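Local coordinates for protein interferon alpha/beta receptor 1 (Mus musculus, PDB 3WCY) that pairs with IFNAR2 to form the heterodimeric cell-surface receptor for type I interferons, whose binding switches on JAK-STAT signalling, at residues G215-L220 against H265-Q270; I95-A100 against N128-E133. All blocks are in the same frame, centred on the assembly; numbering follows the deposited sequence.

How the contacts relate
The two contacts follow one another along the chain: contact 2 (95-100 against 128-133) closes before contact 1 (215-220 against 265-270) opens. They share no strand or sheet. Contact 2 joins the region where the first fibronectin type III repeat passes into the second to a loop of the second, whereas contact 1 is internal to the third, where two antiparallel strands of a three-stranded sheet pair up. Their centres lie 44 Å apart and their nearest atoms about 29 Å, so neither touches the other. One therefore belongs to the joint between successive repeats and the other to the body of a single repeat, two separate elements of this elongated extracellular receptor chain.

Contact 1 (G215-L220 against H265-Q270); sequences GKSYVL and HCVFSQ
Tyr218 and Phe268 form a hydrogen-bonded antiparallel pair with both rings on the buried face, yet they do not stack squarely: the planes are 25° from parallel and offset, centroids 5.3 Å apart. What lies over the Phe268 face is Tyr218 CB, 3.8 Å from the ring centroid in a CH-pi contact. Phe268 has CG between its backbone N and carbonyl carbon (chi1 49°); this brings the ring up against strand 217-220, and Leu220 CB meets it at the edge, 3.7 Å from CE2. Leu220 also packs on Cys266, CB to CB, and its N bonds to Cys266 O. Gln270 crosses the tyrosine at about a right angle and gives an N-H from NE2 to Tyr218 OH (3.2 Å), which lies 21° out of the amide plane. On the other face Val219 CG2 meets Val267 CG2 at 3.8 Å, and Val219 CG1 sits at the edge of the His265 ring. Cys258 is disulfide-bonded to Cys266. Strand 210-213 flanks 217-220 on its other side, and Phe278 and Leu280 of strand 277-281, in the second sheet, pack against the buried face, the two sheets lying face to face as in a fibronectin type III beta-sandwich.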
loop_
_atom_site.group_PDB
_atom_site.type_symbol
_atom_site.label_atom_id
_atom_site.label_comp_id
_atom_site.label_asym_id
_atom_site.label_seq_id
_atom_site.Cartn_x
_atom_site.Cartn_y
_atom_site.Cartn_z
ATOM N N GLY A 215 -8.812 -6.597 -21.224
ATOM C CA GLY A 215 -8.946 -5.146 -21.153
ATOM C C GLY A 215 -10.192 -4.672 -20.432
ATOM O O GLY A 215 -10.143 -4.390 -19.231
ATOM N N LYS A 216 -11.321 -4.570 -21.173
ATOM C CA LYS A 216 -12.617 -4.115 -20.652
ATOM C C LYS A 216 -13.471 -5.236 -20.041
ATOM O O LYS A 216 -14.471 -4.949 -19.377
ATOM C CB LYS A 216 -13.399 -3.334 -21.720
ATOM C CG LYS A 216 -14.006 -2.044 -21.183
ATOM C CD LYS A 216 -14.221 -1.018 -22.288
ATOM C CE LYS A 216 -14.321 0.394 -21.757
ATOM N NZ LYS A 216 -12.994 0.944 -21.365
ATOM N N SER A 217 -13.066 -6.505 -20.252
ATOM C CA SER A 217 -13.740 -7.689 -19.716
ATOM C C SER A 217 -12.757 -8.531 -18.902
ATOM O O SER A 217 -11.589 -8.649 -19.278
ATOM C CB SER A 217 -14.344 -8.520 -20.845
ATOM O OG SER A 217 -15.059 -9.642 -20.354
ATOM N N TYR A 218 -13.227 -9.113 -17.788
ATOM C CA TYR A 218 -12.397 -9.950 -16.919
ATOM C C TYR A 218 -12.887 -11.392 -16.918
ATOM O O TYR A 218 -14.094 -11.629 -16.874
ATOM C CB TYR A 218 -12.409 -9.441 -15.466
ATOM C CG TYR A 218 -12.048 -7.986 -15.266
ATOM C CD1 TYR A 218 -13.036 -7.015 -15.138
ATOM C CD2 TYR A 218 -10.724 -7.593 -15.095
ATOM C CE1 TYR A 218 -12.712 -5.679 -14.912
ATOM C CE2 TYR A 218 -10.387 -6.260 -14.873
ATOM C CZ TYR A 218 -11.386 -5.304 -14.778
ATOM O OH TYR A 218 -11.069 -3.986 -14.548
ATOM N N VAL A 219 -11.952 -12.351 -16.919
ATOM C CA VAL A 219 -12.275 -13.776 -16.851
ATOM C C VAL A 219 -11.711 -14.326 -15.542
ATOM O O VAL A 219 -10.505 -14.231 -15.298
ATOM C CB VAL A 219 -11.832 -14.584 -18.108
ATOM C CG1 VAL A 219 -12.018 -16.089 -17.908
ATOM C CG2 VAL A 219 -12.586 -14.120 -19.352
ATOM N N LEU A 220 -12.602 -14.860 -14.691
ATOM C CA LEU A 220 -12.269 -15.443 -13.395
ATOM C C LEU A 220 -12.288 -16.974 -13.511
ATOM O O LEU A 220 -13.361 -17.584 -13.589
ATOM C CB LEU A 220 -13.249 -14.935 -12.314
ATOM C CG LEU A 220 -12.963 -15.322 -10.862
ATOM C CD1 LEU A 220 -12.253 -14.216 -10.142
ATOM C CD2 LEU A 220 -14.246 -15.620 -10.120
ATOM N N HIS A 265 -16.324 -20.814 -14.971
ATOM C CA HIS A 265 -16.064 -19.710 -15.888
ATOM C C HIS A 265 -16.952 -18.544 -15.442
ATOM O O HIS A 265 -18.181 -18.672 -15.409
ATOM C CB HIS A 265 -16.354 -20.140 -17.344
ATOM C CG HIS A 265 -16.065 -19.094 -18.380
ATOM N ND1 HIS A 265 -14.844 -18.434 -18.433
ATOM C CD2 HIS A 265 -16.837 -18.661 -19.405
ATOM C CE1 HIS A 265 -14.926 -17.609 -19.464
ATOM N NE2 HIS A 265 -16.106 -17.711 -20.080
ATOM N N CYS A 266 -16.310 -17.433 -15.039
ATOM C CA CYS A 266 -16.948 -16.221 -14.522
ATOM C C CYS A 266 -16.466 -15.002 -15.330
ATOM O O CYS A 266 -15.261 -14.755 -15.411
ATOM C CB CYS A 266 -16.645 -16.088 -13.025
ATOM S SG CYS A 266 -17.190 -14.535 -12.256
ATOM N N VAL A 267 -17.405 -14.274 -15.968
ATOM C CA VAL A 267 -17.102 -13.085 -16.781
ATOM C C VAL A 267 -17.827 -11.843 -16.231
ATOM O O VAL A 267 -19.044 -11.870 -16.064
ATOM C CB VAL A 267 -17.349 -13.315 -18.308
ATOM C CG1 VAL A 267 -17.244 -12.015 -19.110
ATOM C CG2 VAL A 267 -16.391 -14.358 -18.873
ATOM N N PHE A 268 -17.070 -10.762 -15.966
ATOM C CA PHE A 268 -17.590 -9.489 -15.456
ATOM C C PHE A 268 -16.923 -8.278 -16.130
ATOM O O PHE A 268 -15.738 -8.344 -16.463
ATOM C CB PHE A 268 -17.496 -9.426 -13.915
ATOM C CG PHE A 268 -16.166 -9.797 -13.292
ATOM C CD1 PHE A 268 -15.266 -8.816 -12.898
ATOM C CD2 PHE A 268 -15.838 -11.127 -13.048
ATOM C CE1 PHE A 268 -14.050 -9.156 -12.295
ATOM C CE2 PHE A 268 -14.615 -11.468 -12.458
ATOM C CZ PHE A 268 -13.729 -10.479 -12.091
ATOM N N SER A 269 -17.689 -7.190 -16.360
ATOM C CA SER A 269 -17.177 -5.975 -17.016
ATOM C C SER A 269 -16.774 -4.850 -16.048
ATOM O O SER A 269 -17.275 -4.787 -14.923
ATOM C CB SER A 269 -18.146 -5.465 -18.081
ATOM O OG SER A 269 -19.130 -4.581 -17.565
ATOM N N GLN A 270 -15.893 -3.944 -16.525
ATOM C CA GLN A 270 -15.329 -2.790 -15.812
ATOM C C GLN A 270 -16.359 -1.786 -15.241
ATOM O O GLN A 270 -16.000 -0.982 -14.374
ATOM C CB GLN A 270 -14.304 -2.052 -16.698
ATOM C CG GLN A 270 -13.049 -2.859 -17.035
ATOM C CD GLN A 270 -11.938 -2.040 -17.665
ATOM O OE1 GLN A 270 -12.165 -1.119 -18.463
ATOM N NE2 GLN A 270 -10.699 -2.396 -17.352
#

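Contact 2 (I95-A100 against N128-E133); sequences IPFYTA and NMWALE
Phe97 and Met129 bring the two backbones nearest each other, with CA atoms 6.9 Å apart. Residues 95-100 make one loosely bonded helical turn, while 128-133 is an irregular loop bent back by the bond from Glu133 N to Trp130 O; side chains bridge between them. Met129, folded at chi2 and chi3, lays its thioether beside the turn: SD is 3.7 Å from Ala100 CB, and CE reaches Pro96 CB at 4.1 Å. Its CG meanwhile lies over one face of the Trp130 indole, and Ala100 O comes to the edge of that ring. Phe97 points its CG anti to the backbone N (chi1 -177°), which carries the ring across to the loop, where CE1 meets Trp130 CZ3 at 4.0 Å. Glu133 approaches from the opposite direction, its carboxylate plane 43° from the ring plane, with OE1 3.2 Å from Phe97 CZ. That oxygen accepts a hydrogen bond from Tyr70, whose ring also meets Phe97 edge-to-face, so Tyr70 holds the carboxylate oxygen that rests against the Phe97 ring. A leucine in place of Glu133 would probably leave the Tyr70 hydroxyl without this partner. Asp16 receives the N-H groups of Asn128 and Met129, and the chain of another protein in the assembly packs on Phe97. The whole is a buried junction, mostly apolar but with a carboxylate set into it, between consecutive fibronectin type III domains, consistent with the interdomain elbow of type II cytokine receptors.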
loop_
_atom_site.group_PDB
_atom_site.type_symbol
_atom_site.label_atom_id
_atom_site.label_comp_id
_atom_site.label_asym_id
_atom_site.label_seq_id
_atom_site.Cartn_x
_atom_site.Cartn_y
_atom_site.Cartn_z
ATOM N N ILE A 95 6.759 19.500 20.866
ATOM C CA ILE A 95 5.800 19.014 19.876
ATOM C C ILE A 95 5.343 17.625 20.381
ATOM O O ILE A 95 6.179 16.719 20.465
ATOM C CB ILE A 95 6.397 18.969 18.438
ATOM C CG1 ILE A 95 6.873 20.358 17.968
ATOM C CG2 ILE A 95 5.401 18.375 17.440
ATOM C CD1 ILE A 95 8.382 20.494 17.903
ATOM N N PRO A 96 4.048 17.444 20.750
ATOM C CA PRO A 96 3.610 16.145 21.308
ATOM C C PRO A 96 3.815 14.881 20.463
ATOM O O PRO A 96 3.908 13.797 21.031
ATOM C CB PRO A 96 2.136 16.380 21.668
ATOM C CG PRO A 96 1.725 17.580 20.896
ATOM C CD PRO A 96 2.946 18.428 20.756
ATOM N N PHE A 97 3.913 15.021 19.133
ATOM C CA PHE A 97 4.094 13.926 18.172
ATOM C C PHE A 97 5.411 13.130 18.314
ATOM O O PHE A 97 5.488 12.000 17.829
ATOM C CB PHE A 97 3.882 14.447 16.734
ATOM C CG PHE A 97 3.970 13.440 15.609
ATOM C CD1 PHE A 97 3.150 12.315 15.592
ATOM C CD2 PHE A 97 4.840 13.638 14.544
ATOM C CE1 PHE A 97 3.231 11.388 14.550
ATOM C CE2 PHE A 97 4.899 12.722 13.491
ATOM C CZ PHE A 97 4.099 11.602 13.505
ATOM N N TYR A 98 6.431 13.696 18.984
ATOM C CA TYR A 98 7.711 13.010 19.182
ATOM C C TYR A 98 7.765 12.219 20.505
ATOM O O TYR A 98 8.391 11.158 20.559
ATOM C CB TYR A 98 8.896 13.994 19.098
ATOM C CG TYR A 98 9.055 14.714 17.775
ATOM C CD1 TYR A 98 9.461 14.031 16.630
ATOM C CD2 TYR A 98 8.904 16.095 17.688
ATOM C CE1 TYR A 98 9.637 14.694 15.414
ATOM C CE2 TYR A 98 9.099 16.773 16.482
ATOM C CZ TYR A 98 9.467 16.067 15.346
ATOM O OH TYR A 98 9.653 16.726 14.152
ATOM N N THR A 99 7.121 12.737 21.562
ATOM C CA THR A 99 7.108 12.108 22.888
ATOM C C THR A 99 5.964 11.109 23.106
ATOM O O THR A 99 5.994 10.362 24.092
ATOM C CB THR A 99 7.169 13.168 24.007
ATOM O OG1 THR A 99 6.166 14.163 23.784
ATOM C CG2 THR A 99 8.546 13.813 24.137
ATOM N N ALA A 100 4.962 11.095 22.204
ATOM C CA ALA A 100 3.791 10.213 22.307
ATOM C C ALA A 100 4.086 8.748 21.983
ATOM O O ALA A 100 4.723 8.447 20.970
ATOM C CB ALA A 100 2.658 10.727 21.436
ATOM N N ASN A 128 -6.721 11.984 17.705
ATOM C CA ASN A 128 -5.993 12.931 16.861
ATOM C C ASN A 128 -4.512 12.639 16.652
ATOM O O ASN A 128 -3.983 12.953 15.580
ATOM C CB ASN A 128 -6.237 14.381 17.277
ATOM C CG ASN A 128 -6.966 15.167 16.206
ATOM O OD1 ASN A 128 -6.468 15.373 15.089
ATOM N ND2 ASN A 128 -8.180 15.595 16.506
ATOM N N MET A 129 -3.847 12.044 17.658
ATOM C CA MET A 129 -2.425 11.697 17.611
ATOM C C MET A 129 -2.070 10.812 16.410
ATOM O O MET A 129 -1.038 11.036 15.775
ATOM C CB MET A 129 -1.990 11.023 18.924
ATOM C CG MET A 129 -0.481 10.958 19.120
ATOM S SD MET A 129 0.336 12.572 19.189
ATOM C CE MET A 129 -0.209 13.167 20.776
ATOM N N TRP A 130 -2.930 9.833 16.088
ATOM C CA TRP A 130 -2.681 8.904 14.986
ATOM C C TRP A 130 -3.648 9.042 13.800
ATOM O O TRP A 130 -3.486 8.350 12.790
ATOM C CB TRP A 130 -2.582 7.467 15.518
ATOM C CG TRP A 130 -1.716 7.364 16.739
ATOM C CD1 TRP A 130 -2.134 7.181 18.023
ATOM C CD2 TRP A 130 -0.298 7.586 16.806
ATOM N NE1 TRP A 130 -1.058 7.204 18.879
ATOM C CE2 TRP A 130 0.080 7.465 18.161
ATOM C CE3 TRP A 130 0.695 7.855 15.848
ATOM C CZ2 TRP A 130 1.404 7.605 18.584
ATOM C CZ3 TRP A 130 2.010 7.984 16.267
ATOM C CH2 TRP A 130 2.354 7.853 17.620
ATOM N N ALA A 131 -4.599 9.998 13.900
ATOM C CA ALA A 131 -5.611 10.336 12.898
ATOM C C ALA A 131 -5.043 10.569 11.492
ATOM O O ALA A 131 -5.794 10.477 10.517
ATOM C CB ALA A 131 -6.390 11.558 13.351
ATOM N N LEU A 132 -3.730 10.876 11.388
ATOM C CA LEU A 132 -3.031 11.091 10.124
ATOM C C LEU A 132 -1.878 10.109 9.922
ATOM O O LEU A 132 -1.185 10.188 8.907
ATOM C CB LEU A 132 -2.529 12.532 10.008
ATOM C CG LEU A 132 -3.566 13.646 10.090
ATOM C CD1 LEU A 132 -2.886 15.013 10.047
ATOM C CD2 LEU A 132 -4.634 13.511 8.992
ATOM N N GLU A 133 -1.677 9.176 10.877
ATOM C CA GLU A 133 -0.626 8.157 10.802
ATOM C C GLU A 133 -1.148 6.767 10.449
ATOM O O GLU A 133 -0.360 5.918 10.025
ATOM C CB GLU A 133 0.231 8.136 12.070
ATOM C CG GLU A 133 1.393 9.112 12.025
ATOM C CD GLU A 133 1.020 10.580 12.038
ATOM O OE1 GLU A 133 1.717 11.368 11.360
ATOM O OE2 GLU A 133 0.031 10.946 12.715
#